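Local structure of hypothetical protein PH1320 (Pyrococcus horikoshii, 2E87) at residues V170-H175 / Y216-T221; G247-Y252 / D280-V285; R45-V50 / E114-S119. The protein probably binds GTP as an Obg-type GTPase of the NOG1 family, and holds GDP in this crystal. All blocks are in the same frame, centred on the assembly; numbering follows the deposited sequence.

Contact 1. Residues V170-H175 / Y216-T221; sequences VVIAGH and YQIIDT
V170 and I218 begin a run of parallel pairing between strands 169-173 and 214-220, whose short axes diverge by 22°. V170 N gives a hydrogen bond to Q217 O (2.7 Å), V170 O takes the amide of I219, and I172 N reaches I219 O at 2.9 Å. The tight part is this paired stretch, 170-172 with 218-221, on both faces. On one, I218 CD1 lies beside V170 CB at 3.7 Å, while its other branch, CG2, meets I172 CD1 at 3.5 Å. L184 of helix 180-187 covers I172 and I218, and helix 323-350 meets V170. D220, paired through its backbone with I172, sends its carboxylate to N205. On the other face V171 CG2 runs alongside I219 CD1 (3.8 Å), and V171 CG1 meets T221 CG2 at about a right angle (3.5 Å). T221 closes the pairing: OG1 lies between the backbone N and the carbonyl carbon (chi1 58°) and donates to I172 O (2.9 Å) from a direction tilted off the carbonyl plane, and its N-H adds a weak bond to the same oxygen. The contact loosens at G174 and H175, where the 170-175 segment leaves its neighbour, though toward protein and nucleotide rather than solvent, H175 touching GDP. A central parallel strand running into the phosphate-binding P-loop, flanked by the strand that ends in D220, is typical of the P-loop GTPase fold.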
ATOM      1  N   VAL A 170      16.598   7.665  -2.991  1.00 33.85           N
ATOM      2  CA  VAL A 170      17.648   7.845  -2.005  1.00 33.82           C
ATOM      3  C   VAL A 170      16.937   8.019  -0.661  1.00 36.07           C
ATOM      4  O   VAL A 170      15.996   8.816  -0.540  1.00 33.29           O
ATOM      5  CB  VAL A 170      18.497   9.106  -2.264  1.00 36.52           C
ATOM      6  CG1 VAL A 170      19.516   9.264  -1.136  1.00 32.99           C
ATOM      7  CG2 VAL A 170      19.219   8.994  -3.599  1.00 34.59           C
ATOM      8  N   VAL A 171      17.386   7.265   0.337  1.00 37.41           N
ATOM      9  CA  VAL A 171      16.821   7.311   1.685  1.00 31.18           C
ATOM     10  C   VAL A 171      17.856   7.932   2.627  1.00 33.71           C
ATOM     11  O   VAL A 171      18.943   7.387   2.803  1.00 35.46           O
ATOM     12  CB  VAL A 171      16.453   5.874   2.176  1.00 32.89           C
ATOM     13  CG1 VAL A 171      15.915   5.914   3.575  1.00 33.65           C
ATOM     14  CG2 VAL A 171      15.420   5.248   1.241  1.00 28.61           C
ATOM     15  N   ILE A 172      17.508   9.076   3.218  1.00 31.74           N
ATOM     16  CA  ILE A 172      18.389   9.794   4.132  1.00 31.33           C
ATOM     17  C   ILE A 172      18.128   9.420   5.602  1.00 32.24           C
ATOM     18  O   ILE A 172      17.022   9.602   6.106  1.00 29.22           O
ATOM     19  CB  ILE A 172      18.238  11.331   3.941  1.00 31.28           C
ATOM     20  CG1 ILE A 172      18.544  11.703   2.494  1.00 27.70           C
ATOM     21  CG2 ILE A 172      19.193  12.089   4.875  1.00 30.36           C
ATOM     22  CD1 ILE A 172      18.187  13.158   2.142  1.00 30.64           C
ATOM     23  N   ALA A 173      19.164   8.900   6.268  1.00 29.57           N
ATOM     24  CA  ALA A 173      19.074   8.464   7.670  1.00 31.10           C
ATOM     25  C   ALA A 173      19.995   9.247   8.629  1.00 33.63           C
ATOM     26  O   ALA A 173      20.848  10.036   8.204  1.00 31.99           O
ATOM     27  CB  ALA A 173      19.391   6.971   7.760  1.00 24.76           C
ATOM     28  N   GLY A 174      19.810   9.021   9.924  1.00 28.83           N
ATOM     29  CA  GLY A 174      20.622   9.688  10.918  1.00 23.02           C
ATOM     30  C   GLY A 174      19.751  10.185  12.051  1.00 32.77           C
ATOM     31  O   GLY A 174      18.534  10.295  11.892  1.00 30.55           O
ATOM     32  N   HIS A 175      20.377  10.492  13.190  1.00 34.26           N
ATOM     33  CA  HIS A 175      19.668  10.982  14.366  1.00 34.61           C
ATOM     34  C   HIS A 175      18.883  12.256  14.089  1.00 36.03           C
ATOM     35  O   HIS A 175      19.038  12.903  13.048  1.00 38.10           O
ATOM     36  CB  HIS A 175      20.650  11.276  15.512  1.00 38.20           C
ATOM     37  CG  HIS A 175      20.971  10.089  16.358  1.00 31.93           C
ATOM     38  ND1 HIS A 175      22.138   9.370  16.218  1.00 29.28           N
ATOM     39  CD2 HIS A 175      20.270   9.487  17.349  1.00 27.64           C
ATOM     40  CE1 HIS A 175      22.144   8.374  17.087  1.00 29.65           C
ATOM     41  NE2 HIS A 175      21.021   8.423  17.787  1.00 31.35           N
ATOM     42  N   TYR A 216      15.292  11.379  -9.819  1.00 36.46           N
ATOM     43  CA  TYR A 216      15.764  10.678  -8.631  1.00 36.57           C
ATOM     44  C   TYR A 216      14.912  11.108  -7.463  1.00 35.86           C
ATOM     45  O   TYR A 216      14.740  12.299  -7.217  1.00 43.06           O
ATOM     46  CB  TYR A 216      17.221  11.003  -8.334  1.00 37.26           C
ATOM     47  CG  TYR A 216      18.149  10.536  -9.409  1.00 45.33           C
ATOM     48  CD1 TYR A 216      18.417  11.336 -10.510  1.00 42.64           C
ATOM     49  CD2 TYR A 216      18.724   9.268  -9.357  1.00 43.69           C
ATOM     50  CE1 TYR A 216      19.231  10.888 -11.537  1.00 38.22           C
ATOM     51  CE2 TYR A 216      19.535   8.814 -10.379  1.00 44.59           C
ATOM     52  CZ  TYR A 216      19.783   9.634 -11.471  1.00 42.39           C
ATOM     53  OH  TYR A 216      20.575   9.199 -12.509  1.00 45.55           O
ATOM     54  N   GLN A 217      14.359  10.136  -6.753  1.00 33.54           N
ATOM     55  CA  GLN A 217      13.524  10.447  -5.609  1.00 28.87           C
ATOM     56  C   GLN A 217      14.365  10.518  -4.312  1.00 29.59           C
ATOM     57  O   GLN A 217      15.243   9.692  -4.085  1.00 28.46           O
ATOM     58  CB  GLN A 217      12.427   9.388  -5.475  1.00 35.11           C
ATOM     59  CG  GLN A 217      11.354   9.759  -4.476  1.00 30.60           C
ATOM     60  CD  GLN A 217      10.234   8.749  -4.418  1.00 32.99           C
ATOM     61  OE1 GLN A 217      10.453   7.563  -4.145  1.00 34.14           O
ATOM     62  NE2 GLN A 217       9.018   9.211  -4.675  1.00 32.47           N
ATOM     63  N   ILE A 218      14.085  11.511  -3.474  1.00 28.39           N
ATOM     64  CA  ILE A 218      14.800  11.681  -2.211  1.00 28.10           C
ATOM     65  C   ILE A 218      13.803  11.730  -1.049  1.00 31.70           C
ATOM     66  O   ILE A 218      12.843  12.493  -1.093  1.00 27.56           O
ATOM     67  CB  ILE A 218      15.599  13.021  -2.159  1.00 29.39           C
ATOM     68  CG1 ILE A 218      16.316  13.301  -3.491  1.00 30.65           C
ATOM     69  CG2 ILE A 218      16.614  12.960  -1.031  1.00 26.94           C
ATOM     70  CD1 ILE A 218      17.378  12.286  -3.865  1.00 34.45           C
ATOM     71  N   ILE A 219      14.024  10.916  -0.019  1.00 33.52           N
ATOM     72  CA  ILE A 219      13.157  10.936   1.162  1.00 35.59           C
ATOM     73  C   ILE A 219      14.003  10.923   2.423  1.00 32.57           C
ATOM     74  O   ILE A 219      15.124  10.422   2.422  1.00 32.07           O
ATOM     75  CB  ILE A 219      12.207   9.709   1.249  1.00 36.19           C
ATOM     76  CG1 ILE A 219      13.012   8.436   1.483  1.00 36.50           C
ATOM     77  CG2 ILE A 219      11.394   9.576  -0.016  1.00 35.96           C
ATOM     78  CD1 ILE A 219      12.150   7.214   1.750  1.00 39.20           C
ATOM     79  N   ASP A 220      13.486  11.514   3.493  1.00 31.63           N
ATOM     80  CA  ASP A 220      14.207  11.461   4.764  1.00 36.48           C
ATOM     81  C   ASP A 220      13.414  10.530   5.679  1.00 37.77           C
ATOM     82  O   ASP A 220      12.273  10.158   5.370  1.00 28.15           O
ATOM     83  CB  ASP A 220      14.414  12.850   5.392  1.00 35.44           C
ATOM     84  CG  ASP A 220      13.130  13.602   5.629  1.00 37.18           C
ATOM     85  OD1 ASP A 220      12.034  13.109   5.278  1.00 39.99           O
ATOM     86  OD2 ASP A 220      13.237  14.717   6.175  1.00 38.62           O
ATOM     87  N   THR A 221      13.999  10.147   6.803  1.00 38.03           N
ATOM     88  CA  THR A 221      13.334   9.185   7.655  1.00 35.69           C
ATOM     89  C   THR A 221      13.067   9.563   9.101  1.00 36.42           C
ATOM     90  O   THR A 221      13.241   8.743  10.004  1.00 36.88           O
ATOM     91  CB  THR A 221      14.131   7.890   7.620  1.00 37.76           C
ATOM     92  OG1 THR A 221      15.475   8.148   8.041  1.00 30.64           O
ATOM     93  CG2 THR A 221      14.159   7.334   6.202  1.00 39.27           C
TER

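Contact 2. Residues G247-Y252 / D280-V285; sequences GNLIIY and DLPFLV
I250 packs over one face of the F283 ring, and this pair dominates the contact between strands 249-254 and 283-287. CB of I250 stands 3.9 Å from the ring centroid and only 8° off the ring normal, a CH-pi contact over the face. Its CG2 touches CE2 of F283 at 3.4 Å, while CD1, at the end of an extended chi2, passes over CZ. F283 CG is anti to the carbonyl carbon (chi1 -84°), which lays the ring alongside I250, and Y252 CB comes to the ring edge near its plane. H275 of helix 264-277 adds an edge-to-face partner. The same CD1 of I250 meets CD1 of L281 at 3.9 Å, the two side chains crossing nearly at right angles; L281 CD2 also reaches back to the carbonyl of G247. On the opposite face I251 and L284 lie side by side, CG1 of I251 being 4.0 Å from CD2 of L284. L249 belongs to this side too: its CG is trans to the backbone N (chi1 171°), and from there CD1 folds across to P282, 3.1 Å from the carbonyl O of P282 and 3.9 Å from CG of the proline ring. Helix 323-350 covers this face, V326 touching I251. Beneath the side chains the backbones pair in parallel: I250 N to P282 O (3.0 Å), L284 N to I250 O, and Y252 N to L284 O (3.0 Å). The two strands are the neighbours joined by helix 264-277 in a beta-alpha-beta crossover, the repeating element of the Rossmann-like P-loop GTPase core.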
ATOM      1  N   GLY A 247      13.999   2.109  -1.016  1.00 39.56           N
ATOM      2  CA  GLY A 247      15.321   2.679  -1.204  1.00 38.04           C
ATOM      3  C   GLY A 247      16.295   1.909  -2.072  1.00 37.96           C
ATOM      4  O   GLY A 247      16.348   0.687  -2.028  1.00 40.52           O
ATOM      5  N   ASN A 248      17.081   2.635  -2.862  1.00 38.35           N
ATOM      6  CA  ASN A 248      18.075   2.019  -3.742  1.00 37.24           C
ATOM      7  C   ASN A 248      19.455   2.488  -3.310  1.00 41.97           C
ATOM      8  O   ASN A 248      20.473   2.003  -3.792  1.00 46.23           O
ATOM      9  CB  ASN A 248      17.807   2.430  -5.186  1.00 30.57           C
ATOM     10  CG  ASN A 248      16.405   2.082  -5.628  1.00 35.82           C
ATOM     11  OD1 ASN A 248      16.078   0.913  -5.797  1.00 37.47           O
ATOM     12  ND2 ASN A 248      15.558   3.093  -5.795  1.00 32.62           N
ATOM     13  N   LEU A 249      19.464   3.451  -2.395  1.00 39.53           N
ATOM     14  CA  LEU A 249      20.684   4.025  -1.852  1.00 39.59           C
ATOM     15  C   LEU A 249      20.368   4.705  -0.524  1.00 39.05           C
ATOM     16  O   LEU A 249      19.376   5.413  -0.388  1.00 37.29           O
ATOM     17  CB  LEU A 249      21.292   5.062  -2.798  1.00 36.88           C
ATOM     18  CG  LEU A 249      22.451   5.848  -2.163  1.00 40.37           C
ATOM     19  CD1 LEU A 249      23.617   4.910  -1.883  1.00 35.54           C
ATOM     20  CD2 LEU A 249      22.892   6.952  -3.091  1.00 40.66           C
ATOM     21  N   ILE A 250      21.222   4.481   0.453  1.00 35.22           N
ATOM     22  CA  ILE A 250      21.027   5.083   1.745  1.00 34.29           C
ATOM     23  C   ILE A 250      22.140   6.063   2.053  1.00 32.66           C
ATOM     24  O   ILE A 250      23.312   5.711   1.983  1.00 33.78           O
ATOM     25  CB  ILE A 250      20.990   4.007   2.844  1.00 40.47           C
ATOM     26  CG1 ILE A 250      19.657   3.248   2.777  1.00 44.20           C
ATOM     27  CG2 ILE A 250      21.190   4.646   4.196  1.00 34.61           C
ATOM     28  CD1 ILE A 250      19.499   2.209   3.854  1.00 45.48           C
ATOM     29  N   ILE A 251      21.761   7.302   2.352  1.00 32.50           N
ATOM     30  CA  ILE A 251      22.715   8.342   2.730  1.00 32.73           C
ATOM     31  C   ILE A 251      22.630   8.453   4.246  1.00 34.92           C
ATOM     32  O   ILE A 251      21.566   8.722   4.795  1.00 40.08           O
ATOM     33  CB  ILE A 251      22.372   9.730   2.151  1.00 33.79           C
ATOM     34  CG1 ILE A 251      22.678   9.787   0.653  1.00 33.86           C
ATOM     35  CG2 ILE A 251      23.208  10.790   2.851  1.00 36.91           C
ATOM     36  CD1 ILE A 251      22.247  11.090  -0.006  1.00 26.81           C
ATOM     37  N   TYR A 252      23.744   8.230   4.925  1.00 34.77           N
ATOM     38  CA  TYR A 252      23.749   8.313   6.373  1.00 33.61           C
ATOM     39  C   TYR A 252      24.523   9.546   6.799  1.00 37.74           C
ATOM     40  O   TYR A 252      25.717   9.663   6.515  1.00 32.93           O
ATOM     41  CB  TYR A 252      24.401   7.082   6.992  1.00 30.00           C
ATOM     42  CG  TYR A 252      24.060   6.961   8.446  1.00 31.17           C
ATOM     43  CD1 TYR A 252      22.965   6.205   8.852  1.00 32.33           C
ATOM     44  CD2 TYR A 252      24.757   7.690   9.410  1.00 29.48           C
ATOM     45  CE1 TYR A 252      22.557   6.184  10.183  1.00 35.18           C
ATOM     46  CE2 TYR A 252      24.362   7.671  10.741  1.00 37.20           C
ATOM     47  CZ  TYR A 252      23.255   6.914  11.120  1.00 37.94           C
ATOM     48  OH  TYR A 252      22.834   6.882  12.428  1.00 47.66           O
ATOM     49  N   ASP A 280      21.737  -5.107   1.831  1.00 50.35           N
ATOM     50  CA  ASP A 280      21.675  -5.187   0.368  1.00 52.85           C
ATOM     51  C   ASP A 280      21.549  -3.861  -0.373  1.00 50.43           C
ATOM     52  O   ASP A 280      21.319  -3.841  -1.577  1.00 46.98           O
ATOM     53  CB  ASP A 280      20.539  -6.108  -0.071  1.00 54.62           C
ATOM     54  CG  ASP A 280      20.692  -7.499   0.477  1.00 62.47           C
ATOM     55  OD1 ASP A 280      21.743  -8.136   0.213  1.00 65.08           O
ATOM     56  OD2 ASP A 280      19.761  -7.950   1.179  1.00 60.50           O
ATOM     57  N   LEU A 281      21.688  -2.753   0.340  1.00 49.33           N
ATOM     58  CA  LEU A 281      21.618  -1.461  -0.314  1.00 47.37           C
ATOM     59  C   LEU A 281      22.936  -0.719  -0.120  1.00 42.81           C
ATOM     60  O   LEU A 281      23.546  -0.777   0.950  1.00 40.41           O
ATOM     61  CB  LEU A 281      20.488  -0.606   0.269  1.00 44.11           C
ATOM     62  CG  LEU A 281      19.024  -1.057   0.212  1.00 50.44           C
ATOM     63  CD1 LEU A 281      18.182  -0.006   0.900  1.00 44.90           C
ATOM     64  CD2 LEU A 281      18.552  -1.251  -1.232  1.00 47.78           C
ATOM     65  N   PRO A 282      23.405  -0.028  -1.164  1.00 40.75           N
ATOM     66  CA  PRO A 282      24.659   0.727  -1.034  1.00 42.48           C
ATOM     67  C   PRO A 282      24.466   1.916  -0.092  1.00 43.81           C
ATOM     68  O   PRO A 282      23.362   2.476  -0.003  1.00 43.56           O
ATOM     69  CB  PRO A 282      24.950   1.183  -2.466  1.00 39.17           C
ATOM     70  CG  PRO A 282      23.561   1.181  -3.121  1.00 45.06           C
ATOM     71  CD  PRO A 282      22.938  -0.059  -2.560  1.00 39.14           C
ATOM     72  N   PHE A 283      25.539   2.282   0.609  1.00 44.07           N
ATOM     73  CA  PHE A 283      25.548   3.410   1.547  1.00 40.83           C
ATOM     74  C   PHE A 283      26.513   4.515   1.110  1.00 45.97           C
ATOM     75  O   PHE A 283      27.553   4.270   0.489  1.00 47.31           O
ATOM     76  CB  PHE A 283      25.953   2.966   2.957  1.00 39.62           C
ATOM     77  CG  PHE A 283      24.827   2.412   3.786  1.00 36.04           C
ATOM     78  CD1 PHE A 283      24.246   1.186   3.477  1.00 42.56           C
ATOM     79  CD2 PHE A 283      24.375   3.102   4.901  1.00 34.75           C
ATOM     80  CE1 PHE A 283      23.225   0.649   4.275  1.00 41.00           C
ATOM     81  CE2 PHE A 283      23.361   2.584   5.702  1.00 35.64           C
ATOM     82  CZ  PHE A 283      22.782   1.350   5.389  1.00 39.19           C
ATOM     83  N   LEU A 284      26.133   5.743   1.442  1.00 48.86           N
ATOM     84  CA  LEU A 284      26.916   6.928   1.151  1.00 44.16           C
ATOM     85  C   LEU A 284      26.926   7.700   2.461  1.00 44.16           C
ATOM     86  O   LEU A 284      25.906   8.249   2.884  1.00 42.46           O
ATOM     87  CB  LEU A 284      26.250   7.769   0.064  1.00 41.48           C
ATOM     88  CG  LEU A 284      26.928   9.125  -0.179  1.00 41.18           C
ATOM     89  CD1 LEU A 284      28.375   8.904  -0.628  1.00 42.13           C
ATOM     90  CD2 LEU A 284      26.152   9.915  -1.228  1.00 41.54           C
ATOM     91  N   VAL A 285      28.074   7.705   3.123  1.00 42.27           N
ATOM     92  CA  VAL A 285      28.216   8.404   4.388  1.00 39.21           C
ATOM     93  C   VAL A 285      28.574   9.867   4.152  1.00 41.37           C
ATOM     94  O   VAL A 285      29.483  10.195   3.387  1.00 43.36           O
ATOM     95  CB  VAL A 285      29.315   7.772   5.244  1.00 41.33           C
ATOM     96  CG1 VAL A 285      29.421   8.516   6.553  1.00 36.52           C
ATOM     97  CG2 VAL A 285      29.020   6.288   5.468  1.00 36.11           C
TER

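Contact 3. Residues R45-V50 / E114-S119; sequences REELRV and ERIRYS
Helix-to-helix packing in the long N-terminal bundle brings I116, near the C-terminal end of helix 88-117, against E46, E47 and V50 of helix 38-67. I116 points between the two helices and divides its branches: CD1 meets CG2 of V50 at 3.9 Å, whereas CG2 rests against CG of E47 at 3.9 Å and more distantly against CB of E46. In I116 CG1 is anti to the carbonyl carbon (chi1 -66°) and CG2 anti to the backbone N, which aims CD1 at V50 and CG2 at E47. V50 and I116 meet at a slant; E47 and I116 slide past each other in opposite directions, the methylenes of the glutamate serving as an apolar flank. Of the CA atoms, those of E47 and I116 come nearest, 6.8 Å apart. This is the NOG1 N-terminal helical domain, and L128 of helix 122-142 touches the same isoleucine. Beyond CG the chain of E47 is extended, which carries the carboxylate past I116 to the backbone of R117, where OE2 of E47 stops 3.4 Å from CA of R117 and somewhat farther from CB. The guanidinium of R117 leads away from it, the two planes being 53° apart, and E47 OE1 remains 6.2 Å from R117 NE, so any attraction acts at a distance. OE1 has a long, weak ion pair with R51. An alanine at E47 would strip the CG methylene from I116 CG2 and the carboxylate from R117, and would probably leave a gap beside the isoleucine and R51 without that distant charge. E46 turns its carboxylate the other way, toward R129 of helix 122-142, in a salt bridge whose detail is uncertain, and R117 extends outward at the exposed surface.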
ATOM      1  N   ARG A  45     -42.793 -15.420 -11.375  1.00 44.54           N
ATOM      2  CA  ARG A  45     -42.469 -14.240 -10.594  1.00 48.49           C
ATOM      3  C   ARG A  45     -41.442 -14.624  -9.546  1.00 42.06           C
ATOM      4  O   ARG A  45     -40.458 -13.915  -9.340  1.00 40.93           O
ATOM      5  CB  ARG A  45     -43.715 -13.666  -9.896  1.00 47.33           C
ATOM      6  CG  ARG A  45     -44.457 -12.631 -10.706  1.00 57.23           C
ATOM      7  CD  ARG A  45     -45.263 -11.679  -9.833  1.00 61.46           C
ATOM      8  NE  ARG A  45     -46.035 -10.745 -10.652  1.00 65.18           N
ATOM      9  CZ  ARG A  45     -47.228 -11.022 -11.172  1.00 69.90           C
ATOM     10  NH1 ARG A  45     -47.793 -12.202 -10.948  1.00 69.36           N
ATOM     11  NH2 ARG A  45     -47.849 -10.127 -11.928  1.00 69.30           N
ATOM     12  N   GLU A  46     -41.697 -15.752  -8.887  1.00 37.90           N
ATOM     13  CA  GLU A  46     -40.821 -16.257  -7.852  1.00 41.83           C
ATOM     14  C   GLU A  46     -39.450 -16.556  -8.445  1.00 43.46           C
ATOM     15  O   GLU A  46     -38.429 -16.304  -7.812  1.00 43.49           O
ATOM     16  CB  GLU A  46     -41.448 -17.494  -7.223  1.00 43.08           C
ATOM     17  CG  GLU A  46     -42.787 -17.191  -6.568  1.00 44.03           C
ATOM     18  CD  GLU A  46     -42.656 -16.338  -5.314  1.00 43.85           C
ATOM     19  OE1 GLU A  46     -41.734 -15.511  -5.241  1.00 40.00           O
ATOM     20  OE2 GLU A  46     -43.493 -16.477  -4.402  1.00 48.57           O
ATOM     21  N   GLU A  47     -39.435 -17.078  -9.668  1.00 43.37           N
ATOM     22  CA  GLU A  47     -38.180 -17.357 -10.360  1.00 43.98           C
ATOM     23  C   GLU A  47     -37.455 -16.041 -10.618  1.00 46.35           C
ATOM     24  O   GLU A  47     -36.234 -15.951 -10.454  1.00 48.28           O
ATOM     25  CB  GLU A  47     -38.433 -18.041 -11.703  1.00 39.36           C
ATOM     26  CG  GLU A  47     -38.688 -19.516 -11.602  1.00 46.00           C
ATOM     27  CD  GLU A  47     -39.136 -20.119 -12.920  1.00 50.52           C
ATOM     28  OE1 GLU A  47     -38.457 -19.899 -13.954  1.00 50.08           O
ATOM     29  OE2 GLU A  47     -40.167 -20.816 -12.912  1.00 48.89           O
ATOM     30  N   LEU A  48     -38.209 -15.022 -11.025  1.00 38.65           N
ATOM     31  CA  LEU A  48     -37.618 -13.726 -11.302  1.00 40.09           C
ATOM     32  C   LEU A  48     -37.016 -13.172 -10.022  1.00 39.57           C
ATOM     33  O   LEU A  48     -35.921 -12.629 -10.038  1.00 40.43           O
ATOM     34  CB  LEU A  48     -38.664 -12.749 -11.850  1.00 35.89           C
ATOM     35  CG  LEU A  48     -38.176 -11.309 -12.055  1.00 35.85           C
ATOM     36  CD1 LEU A  48     -37.038 -11.249 -13.080  1.00 35.36           C
ATOM     37  CD2 LEU A  48     -39.334 -10.461 -12.512  1.00 39.79           C
ATOM     38  N   ARG A  49     -37.733 -13.310  -8.910  1.00 36.98           N
ATOM     39  CA  ARG A  49     -37.230 -12.810  -7.641  1.00 33.02           C
ATOM     40  C   ARG A  49     -35.928 -13.507  -7.277  1.00 38.31           C
ATOM     41  O   ARG A  49     -34.952 -12.851  -6.903  1.00 33.33           O
ATOM     42  CB  ARG A  49     -38.235 -13.041  -6.520  1.00 36.68           C
ATOM     43  CG  ARG A  49     -39.459 -12.168  -6.562  1.00 35.23           C
ATOM     44  CD  ARG A  49     -40.187 -12.243  -5.221  1.00 40.28           C
ATOM     45  NE  ARG A  49     -41.334 -11.341  -5.155  1.00 37.26           N
ATOM     46  CZ  ARG A  49     -42.505 -11.583  -5.729  1.00 39.09           C
ATOM     47  NH1 ARG A  49     -42.690 -12.706  -6.404  1.00 36.17           N
ATOM     48  NH2 ARG A  49     -43.482 -10.688  -5.649  1.00 36.11           N
ATOM     49  N   VAL A  50     -35.908 -14.833  -7.386  1.00 37.32           N
ATOM     50  CA  VAL A  50     -34.704 -15.581  -7.047  1.00 36.70           C
ATOM     51  C   VAL A  50     -33.503 -15.134  -7.876  1.00 39.63           C
ATOM     52  O   VAL A  50     -32.394 -15.031  -7.361  1.00 43.11           O
ATOM     53  CB  VAL A  50     -34.925 -17.092  -7.224  1.00 36.76           C
ATOM     54  CG1 VAL A  50     -33.598 -17.821  -7.184  1.00 38.01           C
ATOM     55  CG2 VAL A  50     -35.827 -17.601  -6.125  1.00 34.57           C
ATOM     56  N   GLU A 114     -34.438 -24.204 -10.345  1.00 53.06           N
ATOM     57  CA  GLU A 114     -34.840 -25.521 -10.836  1.00 54.42           C
ATOM     58  C   GLU A 114     -36.011 -26.082 -10.042  1.00 53.59           C
ATOM     59  O   GLU A 114     -37.005 -26.494 -10.626  1.00 56.16           O
ATOM     60  CB  GLU A 114     -33.672 -26.517 -10.779  1.00 53.81           C
ATOM     61  CG  GLU A 114     -33.968 -27.868 -11.451  1.00 59.70           C
ATOM     62  CD  GLU A 114     -34.258 -29.006 -10.466  1.00 66.60           C
ATOM     63  OE1 GLU A 114     -34.823 -28.753  -9.378  1.00 68.80           O
ATOM     64  OE2 GLU A 114     -33.931 -30.169 -10.794  1.00 69.54           O
ATOM     65  N   ARG A 115     -35.896 -26.106  -8.717  1.00 52.20           N
ATOM     66  CA  ARG A 115     -36.975 -26.624  -7.880  1.00 52.92           C
ATOM     67  C   ARG A 115     -38.289 -25.919  -8.145  1.00 53.09           C
ATOM     68  O   ARG A 115     -39.328 -26.567  -8.240  1.00 52.59           O
ATOM     69  CB  ARG A 115     -36.664 -26.480  -6.387  1.00 57.96           C
ATOM     70  CG  ARG A 115     -36.294 -27.771  -5.701  1.00 64.26           C
ATOM     71  CD  ARG A 115     -34.866 -28.095  -6.031  1.00 72.68           C
ATOM     72  NE  ARG A 115     -34.455 -29.438  -5.635  1.00 73.74           N
ATOM     73  CZ  ARG A 115     -33.189 -29.833  -5.646  1.00 70.56           C
ATOM     74  NH1 ARG A 115     -32.263 -28.978  -6.027  1.00 72.72           N
ATOM     75  NH2 ARG A 115     -32.848 -31.059  -5.281  1.00 76.29           N
ATOM     76  N   ILE A 116     -38.240 -24.592  -8.237  1.00 48.58           N
ATOM     77  CA  ILE A 116     -39.439 -23.798  -8.469  1.00 49.60           C
ATOM     78  C   ILE A 116     -39.960 -24.035  -9.883  1.00 51.99           C
ATOM     79  O   ILE A 116     -41.129 -24.347 -10.073  1.00 52.19           O
ATOM     80  CB  ILE A 116     -39.159 -22.281  -8.254  1.00 46.48           C
ATOM     81  CG1 ILE A 116     -38.828 -22.027  -6.780  1.00 45.31           C
ATOM     82  CG2 ILE A 116     -40.383 -21.440  -8.660  1.00 39.88           C
ATOM     83  CD1 ILE A 116     -38.174 -20.683  -6.521  1.00 36.27           C
ATOM     84  N   ARG A 117     -39.084 -23.885 -10.867  1.00 55.62           N
ATOM     85  CA  ARG A 117     -39.456 -24.087 -12.256  1.00 61.14           C
ATOM     86  C   ARG A 117     -40.136 -25.435 -12.433  1.00 62.39           C
ATOM     87  O   ARG A 117     -41.064 -25.576 -13.226  1.00 63.02           O
ATOM     88  CB  ARG A 117     -38.214 -24.046 -13.151  1.00 64.13           C
ATOM     89  CG  ARG A 117     -38.487 -24.468 -14.587  1.00 69.25           C
ATOM     90  CD  ARG A 117     -37.223 -24.929 -15.296  1.00 76.73           C
ATOM     91  NE  ARG A 117     -37.499 -25.374 -16.661  1.00 82.62           N
ATOM     92  CZ  ARG A 117     -36.619 -26.000 -17.437  1.00 85.47           C
ATOM     93  NH1 ARG A 117     -35.397 -26.259 -16.982  1.00 84.98           N
ATOM     94  NH2 ARG A 117     -36.957 -26.363 -18.668  1.00 87.52           N
ATOM     95  N   TYR A 118     -39.686 -26.414 -11.660  1.00 61.16           N
ATOM     96  CA  TYR A 118     -40.191 -27.772 -11.764  1.00 62.26           C
ATOM     97  C   TYR A 118     -41.352 -28.145 -10.821  1.00 60.70           C
ATOM     98  O   TYR A 118     -41.768 -29.304 -10.757  1.00 62.58           O
ATOM     99  CB  TYR A 118     -38.997 -28.718 -11.573  1.00 65.10           C
ATOM    100  CG  TYR A 118     -39.220 -30.100 -12.094  1.00 69.51           C
ATOM    101  CD1 TYR A 118     -39.319 -30.337 -13.466  1.00 72.58           C
ATOM    102  CD2 TYR A 118     -39.411 -31.169 -11.215  1.00 73.76           C
ATOM    103  CE1 TYR A 118     -39.615 -31.614 -13.953  1.00 78.74           C
ATOM    104  CE2 TYR A 118     -39.709 -32.449 -11.686  1.00 78.48           C
ATOM    105  CZ  TYR A 118     -39.814 -32.665 -13.054  1.00 79.44           C
ATOM    106  OH  TYR A 118     -40.146 -33.918 -13.514  1.00 83.90           O
ATOM    107  N   SER A 119     -41.897 -27.166 -10.108  1.00 59.25           N
ATOM    108  CA  SER A 119     -42.991 -27.431  -9.167  1.00 56.68           C
ATOM    109  C   SER A 119     -44.373 -27.028  -9.687  1.00 56.37           C
ATOM    110  O   SER A 119     -44.487 -26.282 -10.662  1.00 55.86           O
ATOM    111  CB  SER A 119     -42.725 -26.700  -7.852  1.00 50.93           C
ATOM    112  OG  SER A 119     -43.710 -27.011  -6.889  1.00 46.46           O
TER

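In the fold
Contacts 1 and 2 belong to one sheet in the OBG-type G domain, their centres 9 Å apart. Strands 169-173 and 249-254 are neighbours there: V171 N probably bonds to L249 O and A173 N to I251 O, each at 2.8 Å, while V170 CG1 packs on I251 CD1. Contact 1 lies closer to the nucleotide: H175 touches GDP and the D220 side chain is about 5 Å from it, whereas the side chain of Y252 in contact 2 is about 10 Å away. Contact 3 stands apart in the N-terminal helical domain, centred about 64 Å from the centre of contact 1 and 67 Å from that of contact 2, on the opposite side of the chain's centre and away from the GDP pocket.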